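Local coordinates for protein putative 3-hydroxybutyryl-CoA dehydratase (Rhodopseudomonas palustris, PDB 3HIN) that probably acts as a lyase of the enoyl-CoA hydratase/isomerase (crotonase) family, adding water to or removing it from acyl-CoA thioesters, at residues 178-183 and 189-194; 108-113 and 199-204. All blocks are in the same frame, centred on the assembly; numbering follows the deposited sequence.

Overall arrangement
Both contacts are helix-on-strand packings built round the six-stranded sheet of a crotonase-like fold. From the N terminus, the chain first lays down 108-113, which holds inner strand 109-113. Much later it reaches 178-183, the N-cap and first turn of helix 179-185, and a short turn leads to edge strand 190-192, closing the small loop of contact 1. Helix 197-208 follows directly and returns to the earlier strand, closing the long loop of contact 2, inside which contact 1 is nested. The centres lie about 13 Å apart, and the two contacts meet where Y190 and I192 pack against K200 and L204. Contact 1 joins helix 179-185 to the edge strand; contact 2 lays helix 197-208 on an inner strand.

Contact 1 (178-183 and 189-194); sequences SAAEGV and QYLIEN
A helix-turn-strand unit at the edge of the crotonase-like sheet shows how one leucine can join two consecutive elements: L191 of strand 190-192 points into the start of helix 179-185 and meets A179, A180 and V183. The short helix and strand segments run nearly antiparallel, at 157°, with axes 8.3 Å apart. L191 divides its two methyls among three helix residues. CD1 of L191 lies 3.6 Å from CB of A179, while CD2 of L191 sits 3.9 Å from CG1 of V183 and 4.0 Å from CA of A180. The leucine's CG, anti to the backbone N (chi1 171°), carries both methyls toward the helix, and the side chains of V183 and L191 cross at about a right angle. The other valine branch, CG2 of V183, lies against the backbone between Y190 and L191, 4.1 Å from C of Y190. Y190 turns to the other side of its strand, toward helix 197-208.

The helix start has its own capping box. OG of S178 accepts from N of E181 at 3.2 Å, and OE1 of E181 takes N of S178 at 3.0 Å, reached from above the carboxylate plane. No hydrogen bond crosses between the segments, so direct contact between them is apolar; the capping bonds, away from L191, probably help hold the first turn, which carries A179 and A180.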
ATOM      1  N   SER A 178     -10.273 -27.294  -9.502  1.00 37.06           N
ATOM      2  CA  SER A 178     -10.064 -27.819 -10.836  1.00 37.49           C
ATOM      3  C   SER A 178     -10.153 -26.721 -11.914  1.00 36.71           C
ATOM      4  O   SER A 178     -10.566 -25.577 -11.674  1.00 33.75           O
ATOM      5  CB  SER A 178     -11.141 -28.922 -11.159  1.00 39.22           C
ATOM      6  OG  SER A 178     -12.455 -28.366 -11.007  1.00 40.22           O
ATOM      7  N   ALA A 179      -9.806 -27.120 -13.136  1.00 37.11           N
ATOM      8  CA  ALA A 179      -9.964 -26.245 -14.285  1.00 36.91           C
ATOM      9  C   ALA A 179     -11.460 -25.834 -14.456  1.00 36.76           C
ATOM     10  O   ALA A 179     -11.755 -24.684 -14.693  1.00 35.25           O
ATOM     11  CB  ALA A 179      -9.471 -26.967 -15.480  1.00 36.34           C
ATOM     12  N   ALA A 180     -12.378 -26.797 -14.343  1.00 36.95           N
ATOM     13  CA  ALA A 180     -13.842 -26.505 -14.417  1.00 37.18           C
ATOM     14  C   ALA A 180     -14.318 -25.506 -13.347  1.00 38.08           C
ATOM     15  O   ALA A 180     -14.905 -24.498 -13.666  1.00 36.44           O
ATOM     16  CB  ALA A 180     -14.654 -27.778 -14.339  1.00 36.99           C
ATOM     17  N   GLU A 181     -14.073 -25.800 -12.077  1.00 38.98           N
ATOM     18  CA  GLU A 181     -14.290 -24.785 -11.054  1.00 40.11           C
ATOM     19  C   GLU A 181     -13.607 -23.452 -11.387  1.00 40.34           C
ATOM     20  O   GLU A 181     -14.187 -22.384 -11.204  1.00 41.17           O
ATOM     21  CB  GLU A 181     -13.767 -25.284  -9.735  1.00 40.41           C
ATOM     22  CG  GLU A 181     -14.484 -26.529  -9.279  1.00 45.95           C
ATOM     23  CD  GLU A 181     -13.902 -27.065  -7.977  1.00 52.92           C
ATOM     24  OE1 GLU A 181     -12.895 -27.807  -8.033  1.00 54.38           O
ATOM     25  OE2 GLU A 181     -14.448 -26.724  -6.898  1.00 55.43           O
ATOM     26  N   GLY A 182     -12.386 -23.502 -11.901  1.00 39.28           N
ATOM     27  CA  GLY A 182     -11.609 -22.269 -11.999  1.00 39.08           C
ATOM     28  C   GLY A 182     -12.124 -21.289 -13.030  1.00 40.04           C
ATOM     29  O   GLY A 182     -12.088 -20.072 -12.823  1.00 37.99           O
ATOM     30  N   VAL A 183     -12.638 -21.815 -14.158  1.00 40.38           N
ATOM     31  CA  VAL A 183     -13.135 -20.920 -15.218  1.00 39.41           C
ATOM     32  C   VAL A 183     -14.319 -20.137 -14.651  1.00 40.33           C
ATOM     33  O   VAL A 183     -14.557 -18.976 -15.020  1.00 40.04           O
ATOM     34  CB  VAL A 183     -13.523 -21.696 -16.539  1.00 39.87           C
ATOM     35  CG1 VAL A 183     -14.700 -22.713 -16.322  1.00 38.91           C
ATOM     36  CG2 VAL A 183     -13.866 -20.731 -17.649  1.00 37.06           C
ATOM     37  N   GLN A 189      -9.947 -17.368 -18.482  1.00 32.62           N
ATOM     38  CA  GLN A 189     -11.043 -16.916 -19.283  1.00 31.77           C
ATOM     39  C   GLN A 189     -11.518 -18.025 -20.167  1.00 32.34           C
ATOM     40  O   GLN A 189     -12.609 -17.995 -20.637  1.00 32.51           O
ATOM     41  CB  GLN A 189     -10.632 -15.749 -20.137  1.00 20.00           C
ATOM     42  CG  GLN A 189     -10.214 -14.596 -19.373  1.00 20.00           C
ATOM     43  CD  GLN A 189      -8.763 -14.444 -19.370  1.00 20.00           C
ATOM     44  OE1 GLN A 189      -8.044 -15.399 -19.273  1.00 20.00           O
ATOM     45  NE2 GLN A 189      -8.316 -13.237 -19.484  1.00 20.00           N
ATOM     46  N   TYR A 190     -10.692 -19.022 -20.380  1.00 32.33           N
ATOM     47  CA  TYR A 190     -11.144 -20.125 -21.221  1.00 31.89           C
ATOM     48  C   TYR A 190     -10.990 -21.495 -20.538  1.00 32.97           C
ATOM     49  O   TYR A 190     -10.014 -21.732 -19.874  1.00 32.29           O
ATOM     50  CB  TYR A 190     -10.349 -20.181 -22.531  1.00 30.40           C
ATOM     51  CG  TYR A 190     -10.533 -18.976 -23.432  1.00 31.89           C
ATOM     52  CD1 TYR A 190     -11.512 -18.990 -24.450  1.00 31.83           C
ATOM     53  CD2 TYR A 190      -9.745 -17.826 -23.288  1.00 29.66           C
ATOM     54  CE1 TYR A 190     -11.700 -17.883 -25.287  1.00 30.82           C
ATOM     55  CE2 TYR A 190      -9.938 -16.708 -24.146  1.00 29.02           C
ATOM     56  CZ  TYR A 190     -10.913 -16.748 -25.098  1.00 31.20           C
ATOM     57  OH  TYR A 190     -11.138 -15.648 -25.905  1.00 30.83           O
ATOM     58  N   LEU A 191     -11.897 -22.431 -20.825  1.00 34.51           N
ATOM     59  CA  LEU A 191     -11.643 -23.807 -20.514  1.00 36.98           C
ATOM     60  C   LEU A 191     -11.709 -24.626 -21.803  1.00 39.83           C
ATOM     61  O   LEU A 191     -12.660 -24.501 -22.575  1.00 39.98           O
ATOM     62  CB  LEU A 191     -12.684 -24.323 -19.509  1.00 36.38           C
ATOM     63  CG  LEU A 191     -12.755 -25.829 -19.171  1.00 34.50           C
ATOM     64  CD1 LEU A 191     -11.573 -26.295 -18.286  1.00 31.10           C
ATOM     65  CD2 LEU A 191     -14.050 -25.980 -18.404  1.00 37.07           C
ATOM     66  N   ILE A 192     -10.702 -25.449 -22.025  1.00 43.04           N
ATOM     67  CA  ILE A 192     -10.742 -26.444 -23.084  1.00 47.13           C
ATOM     68  C   ILE A 192     -10.951 -27.806 -22.442  1.00 48.94           C
ATOM     69  O   ILE A 192     -10.064 -28.343 -21.796  1.00 46.98           O
ATOM     70  CB  ILE A 192      -9.467 -26.398 -23.929  1.00 47.48           C
ATOM     71  CG1 ILE A 192      -9.630 -25.362 -25.030  1.00 47.87           C
ATOM     72  CG2 ILE A 192      -9.153 -27.789 -24.573  1.00 49.87           C
ATOM     73  CD1 ILE A 192     -10.228 -25.885 -26.326  1.00 49.77           C
ATOM     74  N   GLU A 193     -12.154 -28.348 -22.610  1.00 52.81           N
ATOM     75  CA  GLU A 193     -12.504 -29.642 -21.977  1.00 56.43           C
ATOM     76  C   GLU A 193     -11.864 -30.836 -22.707  1.00 57.43           C
ATOM     77  O   GLU A 193     -11.475 -31.836 -22.065  1.00 57.59           O
ATOM     78  CB  GLU A 193     -14.040 -29.838 -21.874  1.00 57.11           C
ATOM     79  CG  GLU A 193     -14.698 -28.997 -20.766  1.00 59.60           C
ATOM     80  CD  GLU A 193     -15.926 -28.233 -21.283  1.00 61.90           C
ATOM     81  OE1 GLU A 193     -16.945 -28.897 -21.574  1.00 61.24           O
ATOM     82  OE2 GLU A 193     -15.862 -26.979 -21.416  1.00 62.46           O
ATOM     83  N   ASN A 194     -11.767 -30.723 -24.037  1.00 58.10           N
ATOM     84  CA  ASN A 194     -11.120 -31.750 -24.841  1.00 59.04           C
ATOM     85  C   ASN A 194     -10.069 -31.205 -25.808  1.00 58.24           C
ATOM     86  O   ASN A 194     -10.316 -30.247 -26.555  1.00 58.93           O
ATOM     87  CB  ASN A 194     -12.161 -32.615 -25.588  1.00 60.00           C
ATOM     88  CG  ASN A 194     -12.897 -33.589 -24.651  1.00 62.66           C
ATOM     89  OD1 ASN A 194     -12.577 -34.799 -24.596  1.00 66.56           O
ATOM     90  ND2 ASN A 194     -13.879 -33.070 -23.908  1.00 63.39           N
TER

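Contact 2 (108-113 and 199-204); sequences PVIAAL and DKALEL
I110 and A112, alternate residues on one face of strand 109-113, both press on A201 of helix 197-208, an example of a helix laid along a sheet with a small residue at the point of closest approach. Strand and helix segments run almost antiparallel, at 167°, and their axes come within 8.0 Å. The tight part centres on one methyl. CB of A201 lies 3.6 Å from CG2 of I110 and 3.9 Å from CB of A112, so that it meets two side chains two residues apart on the strand. In I110 the CG2 branch stands anti to the backbone N and reaches the alanine, while the other branch extends along the helix toward its next turn, bringing CD1 of I110 to 4.1 Å from O of A201. V63 of the neighbouring strand also touches A201, and V132, from the strand on the other flank, touches I110, K200 and L204.

Beyond this point the fit is looser. CD1 of L204 comes only to 4.5 Å from CG2 of I110, and the L204 side chain packs also on V132 and Y190. On the flank over the edge strand, the partly exposed K200 runs past Y190 and I192, and its ammonium group forms a salt bridge within the helix: NZ of K200 is 3.0 Å from OE2 of E203, above the carboxylate plane by 62°. With E203 exposed, this charge pair is probably softened by water and should add little to the hold on the sheet. No polar bond spans the two segments; direct contact between them is apolar, made mostly by methyl groups, with the charge pair set to the flank, away from the methyl contact.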
ATOM      1  N   PRO A 108       0.178  -9.157 -26.295  1.00 34.00           N
ATOM      2  CA  PRO A 108      -0.491  -9.942 -25.238  1.00 33.38           C
ATOM      3  C   PRO A 108       0.185 -11.288 -24.978  1.00 33.13           C
ATOM      4  O   PRO A 108       0.671 -11.941 -25.906  1.00 33.19           O
ATOM      5  CB  PRO A 108      -1.877 -10.202 -25.778  1.00 31.91           C
ATOM      6  CG  PRO A 108      -1.978  -9.486 -27.124  1.00 34.42           C
ATOM      7  CD  PRO A 108      -0.723  -8.765 -27.408  1.00 33.73           C
ATOM      8  N   VAL A 109       0.137 -11.696 -23.714  1.00 33.23           N
ATOM      9  CA  VAL A 109       0.673 -12.981 -23.273  1.00 31.15           C
ATOM     10  C   VAL A 109      -0.466 -13.915 -22.883  1.00 30.97           C
ATOM     11  O   VAL A 109      -1.353 -13.549 -22.075  1.00 29.88           O
ATOM     12  CB  VAL A 109       1.581 -12.785 -22.093  1.00 30.07           C
ATOM     13  CG1 VAL A 109       2.177 -14.123 -21.632  1.00 28.86           C
ATOM     14  CG2 VAL A 109       2.679 -11.790 -22.452  1.00 32.10           C
ATOM     15  N   ILE A 110      -0.431 -15.125 -23.456  1.00 30.84           N
ATOM     16  CA  ILE A 110      -1.431 -16.119 -23.191  1.00 32.17           C
ATOM     17  C   ILE A 110      -0.746 -17.279 -22.483  1.00 32.49           C
ATOM     18  O   ILE A 110       0.248 -17.778 -22.979  1.00 33.37           O
ATOM     19  CB  ILE A 110      -2.124 -16.599 -24.550  1.00 32.78           C
ATOM     20  CG1 ILE A 110      -2.717 -15.390 -25.306  1.00 33.83           C
ATOM     21  CG2 ILE A 110      -3.231 -17.665 -24.299  1.00 31.44           C
ATOM     22  CD1 ILE A 110      -2.130 -15.193 -26.649  1.00 33.98           C
ATOM     23  N   ALA A 111      -1.304 -17.747 -21.378  1.00 32.32           N
ATOM     24  CA  ALA A 111      -0.746 -18.921 -20.682  1.00 32.73           C
ATOM     25  C   ALA A 111      -1.638 -20.148 -20.931  1.00 33.59           C
ATOM     26  O   ALA A 111      -2.859 -20.084 -20.730  1.00 35.14           O
ATOM     27  CB  ALA A 111      -0.649 -18.622 -19.179  1.00 32.59           C
ATOM     28  N   ALA A 112      -1.042 -21.241 -21.399  1.00 31.72           N
ATOM     29  CA  ALA A 112      -1.749 -22.464 -21.643  1.00 30.93           C
ATOM     30  C   ALA A 112      -1.601 -23.294 -20.397  1.00 31.53           C
ATOM     31  O   ALA A 112      -0.468 -23.654 -20.042  1.00 32.10           O
ATOM     32  CB  ALA A 112      -1.151 -23.176 -22.917  1.00 30.37           C
ATOM     33  N   LEU A 113      -2.696 -23.525 -19.663  1.00 30.18           N
ATOM     34  CA  LEU A 113      -2.604 -24.204 -18.360  1.00 30.94           C
ATOM     35  C   LEU A 113      -3.022 -25.690 -18.400  1.00 32.49           C
ATOM     36  O   LEU A 113      -3.999 -26.053 -19.021  1.00 32.99           O
ATOM     37  CB  LEU A 113      -3.393 -23.437 -17.308  1.00 31.30           C
ATOM     38  CG  LEU A 113      -3.144 -21.920 -17.286  1.00 31.23           C
ATOM     39  CD1 LEU A 113      -4.041 -21.336 -16.202  1.00 32.43           C
ATOM     40  CD2 LEU A 113      -1.693 -21.590 -16.995  1.00 30.31           C
ATOM     41  N   ASP A 199      -2.894 -25.680 -28.111  1.00 36.30           N
ATOM     42  CA  ASP A 199      -3.551 -25.496 -29.403  1.00 36.32           C
ATOM     43  C   ASP A 199      -4.472 -24.287 -29.303  1.00 35.34           C
ATOM     44  O   ASP A 199      -4.394 -23.384 -30.124  1.00 35.91           O
ATOM     45  CB  ASP A 199      -4.314 -26.769 -29.760  1.00 35.25           C
ATOM     46  CG  ASP A 199      -3.394 -27.861 -30.373  1.00 39.56           C
ATOM     47  OD1 ASP A 199      -2.234 -27.569 -30.782  1.00 36.24           O
ATOM     48  OD2 ASP A 199      -3.856 -29.023 -30.500  1.00 40.13           O
ATOM     49  N   LYS A 200      -5.316 -24.249 -28.277  1.00 34.33           N
ATOM     50  CA  LYS A 200      -6.220 -23.100 -28.118  1.00 34.53           C
ATOM     51  C   LYS A 200      -5.402 -21.792 -27.960  1.00 34.11           C
ATOM     52  O   LYS A 200      -5.677 -20.766 -28.607  1.00 33.97           O
ATOM     53  CB  LYS A 200      -7.198 -23.283 -26.944  1.00 33.92           C
ATOM     54  CG  LYS A 200      -8.120 -22.063 -26.760  1.00 34.06           C
ATOM     55  CD  LYS A 200      -9.101 -21.947 -27.982  1.00 33.42           C
ATOM     56  CE  LYS A 200     -10.293 -21.038 -27.694  1.00 34.94           C
ATOM     57  NZ  LYS A 200     -11.201 -20.881 -28.871  1.00 30.60           N
ATOM     58  N   ALA A 201      -4.371 -21.841 -27.132  1.00 34.34           N
ATOM     59  CA  ALA A 201      -3.629 -20.637 -26.794  1.00 33.41           C
ATOM     60  C   ALA A 201      -3.007 -20.139 -28.050  1.00 34.17           C
ATOM     61  O   ALA A 201      -2.924 -18.916 -28.252  1.00 33.88           O
ATOM     62  CB  ALA A 201      -2.549 -20.919 -25.735  1.00 34.89           C
ATOM     63  N   LEU A 202      -2.567 -21.067 -28.902  1.00 33.51           N
ATOM     64  CA  LEU A 202      -1.951 -20.652 -30.137  1.00 35.12           C
ATOM     65  C   LEU A 202      -2.975 -20.082 -31.125  1.00 36.29           C
ATOM     66  O   LEU A 202      -2.692 -19.120 -31.837  1.00 38.68           O
ATOM     67  CB  LEU A 202      -1.146 -21.783 -30.744  1.00 33.72           C
ATOM     68  CG  LEU A 202      -0.199 -21.398 -31.900  1.00 37.90           C
ATOM     69  CD1 LEU A 202       0.899 -20.412 -31.525  1.00 37.65           C
ATOM     70  CD2 LEU A 202       0.468 -22.644 -32.611  1.00 43.56           C
ATOM     71  N   GLU A 203      -4.175 -20.616 -31.197  1.00 36.92           N
ATOM     72  CA  GLU A 203      -5.131 -19.901 -32.033  1.00 37.82           C
ATOM     73  C   GLU A 203      -5.506 -18.506 -31.481  1.00 36.28           C
ATOM     74  O   GLU A 203      -5.713 -17.578 -32.253  1.00 37.12           O
ATOM     75  CB  GLU A 203      -6.357 -20.750 -32.367  1.00 39.40           C
ATOM     76  CG  GLU A 203      -7.296 -20.841 -31.214  1.00 45.32           C
ATOM     77  CD  GLU A 203      -8.775 -20.812 -31.616  1.00 51.48           C
ATOM     78  OE1 GLU A 203      -9.177 -21.742 -32.369  1.00 51.14           O
ATOM     79  OE2 GLU A 203      -9.508 -19.902 -31.104  1.00 50.20           O
ATOM     80  N   LEU A 204      -5.587 -18.350 -30.159  1.00 35.20           N
ATOM     81  CA  LEU A 204      -5.749 -17.023 -29.580  1.00 34.70           C
ATOM     82  C   LEU A 204      -4.595 -16.122 -29.924  1.00 33.76           C
ATOM     83  O   LEU A 204      -4.805 -14.967 -30.233  1.00 32.39           O
ATOM     84  CB  LEU A 204      -5.941 -17.059 -28.070  1.00 34.35           C
ATOM     85  CG  LEU A 204      -7.223 -17.784 -27.640  1.00 34.01           C
ATOM     86  CD1 LEU A 204      -7.290 -17.835 -26.140  1.00 37.62           C
ATOM     87  CD2 LEU A 204      -8.430 -17.061 -28.104  1.00 38.65           C
TER